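Long-range contact in membrane-bound protease PH1510 (Pyrococcus horikoshii, PDB 6M4B), which cleaves proteins preferentially near hydrophobic or aromatic residues, degrading casein and a stomatin homolog in vitro, and is represented here by its inactivated N-terminal serine protease domain: residues T23-E35 with M56-I68. The protein carries 1 engineered substitution. Sequence-based numbering, arbitrary orientation.
Sequences TYDQFDRYITIAE and MMNIVQRIQQSKI
Helix 23-35 and helix 56-64 run side by side in the same direction, their axes 9.3 Å apart and inclined by 10°, with Tyr24 beside Ile59 and Asp28 beside Arg62. On the polar side Arg62 reaches across as a knob among Asp28, Ile31, Thr32 and Glu35. Its chain leaves with CG anti to the backbone N (chi1 -176°) and bends at chi2 (61°), which lays the guanidinium along the neighbouring helix. Arg62 NE makes a salt bridge to Asp28 OD1 (3.0 Å), on its anti side and somewhat out of the carboxylate plane, while Arg62 NH2 serves both Thr32 OG1 and Glu35 OE1, the latter bond nearly straight at 2.8 Å. All three acceptors lie near the guanidinium plane, fixing its rotation, and Ile31 CG2 lies over one face, toward its rim. Both carboxylate oxygens of Glu35 are engaged: Arg62 NH2 comes to OE1 from above the carboxylate plane, while OE2 accepts the backbone N of Lys67 through its anti lone pair (2.8 Å), tying the turn after helix 56-64 to the end of helix 23-35. Tyr24 lays its ring edge against Asn58 O, with CE1 3.5 Å away. Deeper, Ile59 CG2 stands over the centre of the Phe27 ring in a CH-pi contact, 3.6 Å from the centroid; Ile31 CD1 meets Ile63 CG1, and Ala34 CB packs tightly on Ile68 CD1 (3.3 Å). These adjacent helices of the ClpP/crotonase-type core, linked through strand 41-47, pack on its parallel sheet: Phe27 and Ala34 rest on strands 9-16 and 41-47, Ile68 on strand 41-47, and Phe27 and Ile59 also meet Ile88 of helix 84-90.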
loop_
_atom_site.group_PDB
_atom_site.type_symbol
_atom_site.label_atom_id
_atom_site.label_comp_id
_atom_site.label_asym_id
_atom_site.label_seq_id
_atom_site.Cartn_x
_atom_site.Cartn_y
_atom_site.Cartn_z
ATOM N N THR A 23 -3.915 -14.147 -11.204
ATOM C CA THR A 23 -2.511 -14.019 -10.698
ATOM C C THR A 23 -2.462 -13.662 -9.219
ATOM O O THR A 23 -1.740 -14.293 -8.465
ATOM C CB THR A 23 -1.703 -12.974 -11.454
ATOM O OG1 THR A 23 -2.062 -12.995 -12.839
ATOM C CG2 THR A 23 -0.220 -13.240 -11.303
ATOM N N TYR A 24 -3.320 -12.765 -8.760
ATOM C CA TYR A 24 -3.432 -12.586 -7.306
ATOM C C TYR A 24 -3.641 -13.918 -6.621
ATOM O O TYR A 24 -2.894 -14.239 -5.715
ATOM C CB TYR A 24 -4.509 -11.565 -6.834
ATOM C CG TYR A 24 -4.632 -11.565 -5.319
ATOM C CD1 TYR A 24 -3.714 -10.904 -4.516
ATOM C CD2 TYR A 24 -5.643 -12.294 -4.674
ATOM C CE1 TYR A 24 -3.812 -10.946 -3.113
ATOM C CE2 TYR A 24 -5.747 -12.337 -3.282
ATOM C CZ TYR A 24 -4.835 -11.661 -2.499
ATOM O OH TYR A 24 -4.946 -11.729 -1.104
ATOM N N ASP A 25 -4.671 -14.685 -7.023
ATOM C CA ASP A 25 -5.018 -15.982 -6.336
ATOM C C ASP A 25 -3.826 -16.966 -6.344
ATOM O O ASP A 25 -3.594 -17.653 -5.350
ATOM C CB ASP A 25 -6.232 -16.704 -6.958
ATOM C CG ASP A 25 -7.520 -15.933 -6.835
ATOM O OD1 ASP A 25 -7.772 -15.259 -5.820
ATOM O OD2 ASP A 25 -8.314 -16.027 -7.779
ATOM N N GLN A 26 -3.061 -16.970 -7.436
ATOM C CA GLN A 26 -1.836 -17.770 -7.519
ATOM C C GLN A 26 -0.811 -17.363 -6.430
ATOM O O GLN A 26 -0.414 -18.212 -5.646
ATOM C CB GLN A 26 -1.202 -17.679 -8.887
ATOM C CG GLN A 26 -2.075 -18.211 -10.022
ATOM C CD GLN A 26 -1.374 -18.083 -11.359
ATOM O OE1 GLN A 26 -1.636 -17.156 -12.137
ATOM N NE2 GLN A 26 -0.402 -18.958 -11.595
ATOM N N PHE A 27 -0.438 -16.075 -6.354
ATOM C CA PHE A 27 0.437 -15.567 -5.266
ATOM C C PHE A 27 -0.161 -15.853 -3.923
ATOM O O PHE A 27 0.556 -16.243 -2.984
ATOM C CB PHE A 27 0.673 -14.039 -5.347
ATOM C CG PHE A 27 1.736 -13.609 -6.320
ATOM C CD1 PHE A 27 3.031 -13.403 -5.897
ATOM C CD2 PHE A 27 1.442 -13.344 -7.630
ATOM C CE1 PHE A 27 4.010 -12.946 -6.767
ATOM C CE2 PHE A 27 2.420 -12.899 -8.515
ATOM C CZ PHE A 27 3.707 -12.689 -8.072
ATOM N N ASP A 28 -1.466 -15.635 -3.777
ATOM C CA ASP A 28 -2.076 -15.913 -2.450
ATOM C C ASP A 28 -1.895 -17.397 -2.046
ATOM O O ASP A 28 -1.542 -17.707 -0.887
ATOM C CB ASP A 28 -3.556 -15.541 -2.418
ATOM C CG ASP A 28 -4.183 -15.690 -1.046
ATOM O OD1 ASP A 28 -3.523 -15.495 -0.011
ATOM O OD2 ASP A 28 -5.400 -16.000 -0.986
ATOM N N ARG A 29 -2.139 -18.292 -2.998
ATOM C CA ARG A 29 -2.103 -19.731 -2.701
ATOM C C ARG A 29 -0.673 -20.158 -2.381
ATOM O O ARG A 29 -0.438 -20.741 -1.316
ATOM C CB ARG A 29 -2.685 -20.558 -3.873
ATOM C CG ARG A 29 -2.738 -22.072 -3.654
ATOM C CD ARG A 29 -3.408 -22.825 -4.851
ATOM N NE ARG A 29 -2.935 -24.223 -4.912
ATOM C CZ ARG A 29 -1.833 -24.653 -5.545
ATOM N NH1 ARG A 29 -1.529 -25.950 -5.514
ATOM N NH2 ARG A 29 -1.030 -23.818 -6.202
ATOM N N TYR A 30 0.265 -19.832 -3.280
ATOM C CA TYR A 30 1.674 -20.208 -3.112
ATOM C C TYR A 30 2.274 -19.648 -1.799
ATOM O O TYR A 30 2.977 -20.332 -1.061
ATOM C CB TYR A 30 2.511 -19.708 -4.288
ATOM C CG TYR A 30 2.269 -20.377 -5.625
ATOM C CD1 TYR A 30 2.148 -21.762 -5.733
ATOM C CD2 TYR A 30 2.218 -19.628 -6.806
ATOM C CE1 TYR A 30 1.958 -22.379 -6.972
ATOM C CE2 TYR A 30 2.034 -20.229 -8.048
ATOM C CZ TYR A 30 1.895 -21.615 -8.127
ATOM O OH TYR A 30 1.711 -22.238 -9.351
ATOM N N ILE A 31 1.992 -18.395 -1.500
ATOM C CA ILE A 31 2.536 -17.789 -0.282
ATOM C C ILE A 31 1.874 -18.413 0.943
ATOM O O ILE A 31 2.535 -18.655 1.955
ATOM C CB ILE A 31 2.392 -16.244 -0.304
ATOM C CG1 ILE A 31 3.229 -15.647 -1.430
ATOM C CG2 ILE A 31 2.822 -15.627 1.021
ATOM C CD1 ILE A 31 2.909 -14.203 -1.777
ATOM N N THR A 32 0.565 -18.668 0.874
ATOM C CA THR A 32 -0.143 -19.251 2.042
ATOM C C THR A 32 0.439 -20.625 2.383
ATOM O O THR A 32 0.772 -20.917 3.549
ATOM C CB THR A 32 -1.679 -19.361 1.832
ATOM O OG1 THR A 32 -2.200 -18.075 1.480
ATOM C CG2 THR A 32 -2.345 -19.804 3.118
ATOM N N ILE A 33 0.634 -21.431 1.358
ATOM C CA ILE A 33 1.250 -22.745 1.542
ATOM C C ILE A 33 2.596 -22.623 2.259
ATOM O O ILE A 33 2.811 -23.227 3.299
ATOM C CB ILE A 33 1.413 -23.487 0.199
ATOM C CG1 ILE A 33 0.042 -23.913 -0.323
ATOM C CG2 ILE A 33 2.292 -24.725 0.382
ATOM C CD1 ILE A 33 0.029 -24.373 -1.774
ATOM N N ALA A 34 3.484 -21.797 1.711
ATOM C CA ALA A 34 4.802 -21.621 2.283
ATOM C C ALA A 34 4.759 -21.098 3.717
ATOM O O ALA A 34 5.591 -21.492 4.531
ATOM C CB ALA A 34 5.617 -20.679 1.405
ATOM N N GLU A 35 3.834 -20.183 4.028
ATOM C CA GLU A 35 3.649 -19.672 5.424
ATOM C C GLU A 35 3.143 -20.804 6.356
ATOM O O GLU A 35 3.661 -21.002 7.443
ATOM C CB GLU A 35 2.584 -18.548 5.485
ATOM C CG GLU A 35 2.944 -17.193 4.894
ATOM C CD GLU A 35 1.756 -16.222 4.840
ATOM O OE1 GLU A 35 0.606 -16.637 4.550
ATOM O OE2 GLU A 35 1.976 -15.012 5.041
ATOM N N MET A 56 -2.046 -6.019 -9.264
ATOM C CA MET A 56 -0.679 -5.706 -8.813
ATOM C C MET A 56 -0.650 -5.192 -7.374
ATOM O O MET A 56 0.111 -5.695 -6.564
ATOM C CB MET A 56 -0.030 -4.735 -9.778
ATOM C CG MET A 56 1.305 -4.176 -9.347
ATOM S SD MET A 56 1.174 -2.695 -8.310
ATOM C CE MET A 56 0.825 -1.521 -9.621
ATOM N N MET A 57 -1.543 -4.255 -7.039
ATOM C CA MET A 57 -1.588 -3.672 -5.700
ATOM C C MET A 57 -1.954 -4.672 -4.643
ATOM O O MET A 57 -1.322 -4.669 -3.612
ATOM C CB MET A 57 -2.483 -2.414 -5.639
ATOM C CG MET A 57 -1.780 -1.201 -6.251
ATOM S SD MET A 57 -2.777 0.258 -6.144
ATOM C CE MET A 57 -2.272 1.187 -7.554
ATOM N N ASN A 58 -2.912 -5.557 -4.916
ATOM C CA ASN A 58 -3.244 -6.632 -3.976
ATOM C C ASN A 58 -2.112 -7.650 -3.874
ATOM O O ASN A 58 -1.838 -8.128 -2.771
ATOM C CB ASN A 58 -4.546 -7.369 -4.360
ATOM C CG ASN A 58 -5.763 -6.442 -4.410
ATOM O OD1 ASN A 58 -5.932 -5.566 -3.567
ATOM N ND2 ASN A 58 -6.614 -6.645 -5.405
ATOM N N ILE A 59 -1.413 -7.923 -4.996
ATOM C CA ILE A 59 -0.245 -8.798 -4.920
ATOM C C ILE A 59 0.826 -8.133 -4.056
ATOM O O ILE A 59 1.338 -8.728 -3.103
ATOM C CB ILE A 59 0.326 -9.144 -6.293
ATOM C CG1 ILE A 59 -0.691 -9.978 -7.064
ATOM C CG2 ILE A 59 1.658 -9.904 -6.127
ATOM C CD1 ILE A 59 -0.321 -10.208 -8.528
ATOM N N VAL A 60 1.151 -6.890 -4.365
ATOM C CA VAL A 60 2.155 -6.176 -3.546
ATOM C C VAL A 60 1.808 -6.239 -2.054
ATOM O O VAL A 60 2.667 -6.512 -1.204
ATOM C CB VAL A 60 2.325 -4.720 -3.988
ATOM C CG1 VAL A 60 3.058 -3.909 -2.940
ATOM C CG2 VAL A 60 3.071 -4.671 -5.316
ATOM N N GLN A 61 0.554 -5.976 -1.739
ATOM C CA GLN A 61 0.145 -5.950 -0.341
ATOM C C GLN A 61 0.162 -7.360 0.284
ATOM O O GLN A 61 0.435 -7.515 1.461
ATOM C CB GLN A 61 -1.234 -5.288 -0.155
ATOM C CG GLN A 61 -1.242 -4.304 1.034
ATOM C CD GLN A 61 -2.274 -4.623 2.054
ATOM O OE1 GLN A 61 -2.788 -5.738 2.091
ATOM N NE2 GLN A 61 -2.565 -3.671 2.912
ATOM N N ARG A 62 -0.136 -8.375 -0.496
ATOM C CA ARG A 62 -0.017 -9.752 0.020
ATOM C C ARG A 62 1.442 -10.085 0.400
ATOM O O ARG A 62 1.695 -10.632 1.467
ATOM C CB ARG A 62 -0.514 -10.741 -1.015
ATOM C CG ARG A 62 -0.544 -12.183 -0.574
ATOM C CD ARG A 62 -1.455 -12.364 0.610
ATOM N NE ARG A 62 -1.422 -13.725 1.086
ATOM C CZ ARG A 62 -0.679 -14.200 2.079
ATOM N NH1 ARG A 62 0.193 -13.436 2.752
ATOM N NH2 ARG A 62 -0.821 -15.487 2.412
ATOM N N ILE A 63 2.370 -9.702 -0.462
ATOM C CA ILE A 63 3.788 -9.862 -0.170
ATOM C C ILE A 63 4.184 -9.074 1.076
ATOM O O ILE A 63 4.854 -9.609 1.963
ATOM C CB ILE A 63 4.629 -9.473 -1.379
ATOM C CG1 ILE A 63 4.384 -10.508 -2.484
ATOM C CG2 ILE A 63 6.112 -9.362 -1.032
ATOM C CD1 ILE A 63 4.850 -10.092 -3.839
ATOM N N GLN A 64 3.717 -7.839 1.204
ATOM C CA GLN A 64 4.107 -7.037 2.336
ATOM C C GLN A 64 3.646 -7.598 3.675
ATOM O O GLN A 64 4.308 -7.367 4.666
ATOM C CB GLN A 64 3.618 -5.593 2.186
ATOM C CG GLN A 64 4.402 -4.779 1.151
ATOM C CD GLN A 64 3.826 -3.372 0.973
ATOM O OE1 GLN A 64 2.605 -3.170 1.091
ATOM N NE2 GLN A 64 4.688 -2.397 0.681
ATOM N N GLN A 65 2.477 -8.240 3.712
ATOM C CA GLN A 65 1.926 -8.864 4.928
ATOM C C GLN A 65 2.414 -10.315 5.102
ATOM O O GLN A 65 2.034 -10.953 6.048
ATOM C CB GLN A 65 0.370 -8.898 4.899
ATOM C CG GLN A 65 -0.387 -7.579 4.664
ATOM C CD GLN A 65 -0.328 -6.622 5.842
ATOM O OE1 GLN A 65 0.745 -6.243 6.302
ATOM N NE2 GLN A 65 -1.489 -6.199 6.313
ATOM N N SER A 66 3.158 -10.843 4.141
ATOM C CA SER A 66 3.655 -12.209 4.199
ATOM C C SER A 66 4.382 -12.460 5.492
ATOM O O SER A 66 5.166 -11.651 5.929
ATOM C CB SER A 66 4.590 -12.536 3.011
ATOM O OG SER A 66 5.040 -13.889 3.091
ATOM N N LYS A 67 4.116 -13.591 6.116
ATOM C CA LYS A 67 4.837 -13.941 7.342
ATOM C C LYS A 67 6.187 -14.543 7.050
ATOM O O LYS A 67 6.934 -14.766 7.974
ATOM C CB LYS A 67 4.010 -14.915 8.196
ATOM C CG LYS A 67 2.748 -14.251 8.738
ATOM C CD LYS A 67 1.766 -15.230 9.365
ATOM C CE LYS A 67 0.488 -14.498 9.784
ATOM N NZ LYS A 67 -0.643 -15.426 10.024
ATOM N N ILE A 68 6.490 -14.834 5.778
ATOM C CA ILE A 68 7.815 -15.285 5.386
ATOM C C ILE A 68 8.370 -14.422 4.264
ATOM O O ILE A 68 7.612 -13.825 3.505
ATOM C CB ILE A 68 7.810 -16.758 4.937
ATOM C CG1 ILE A 68 7.028 -16.928 3.656
ATOM C CG2 ILE A 68 7.230 -17.641 6.054
ATOM C CD1 ILE A 68 7.105 -18.327 3.113
#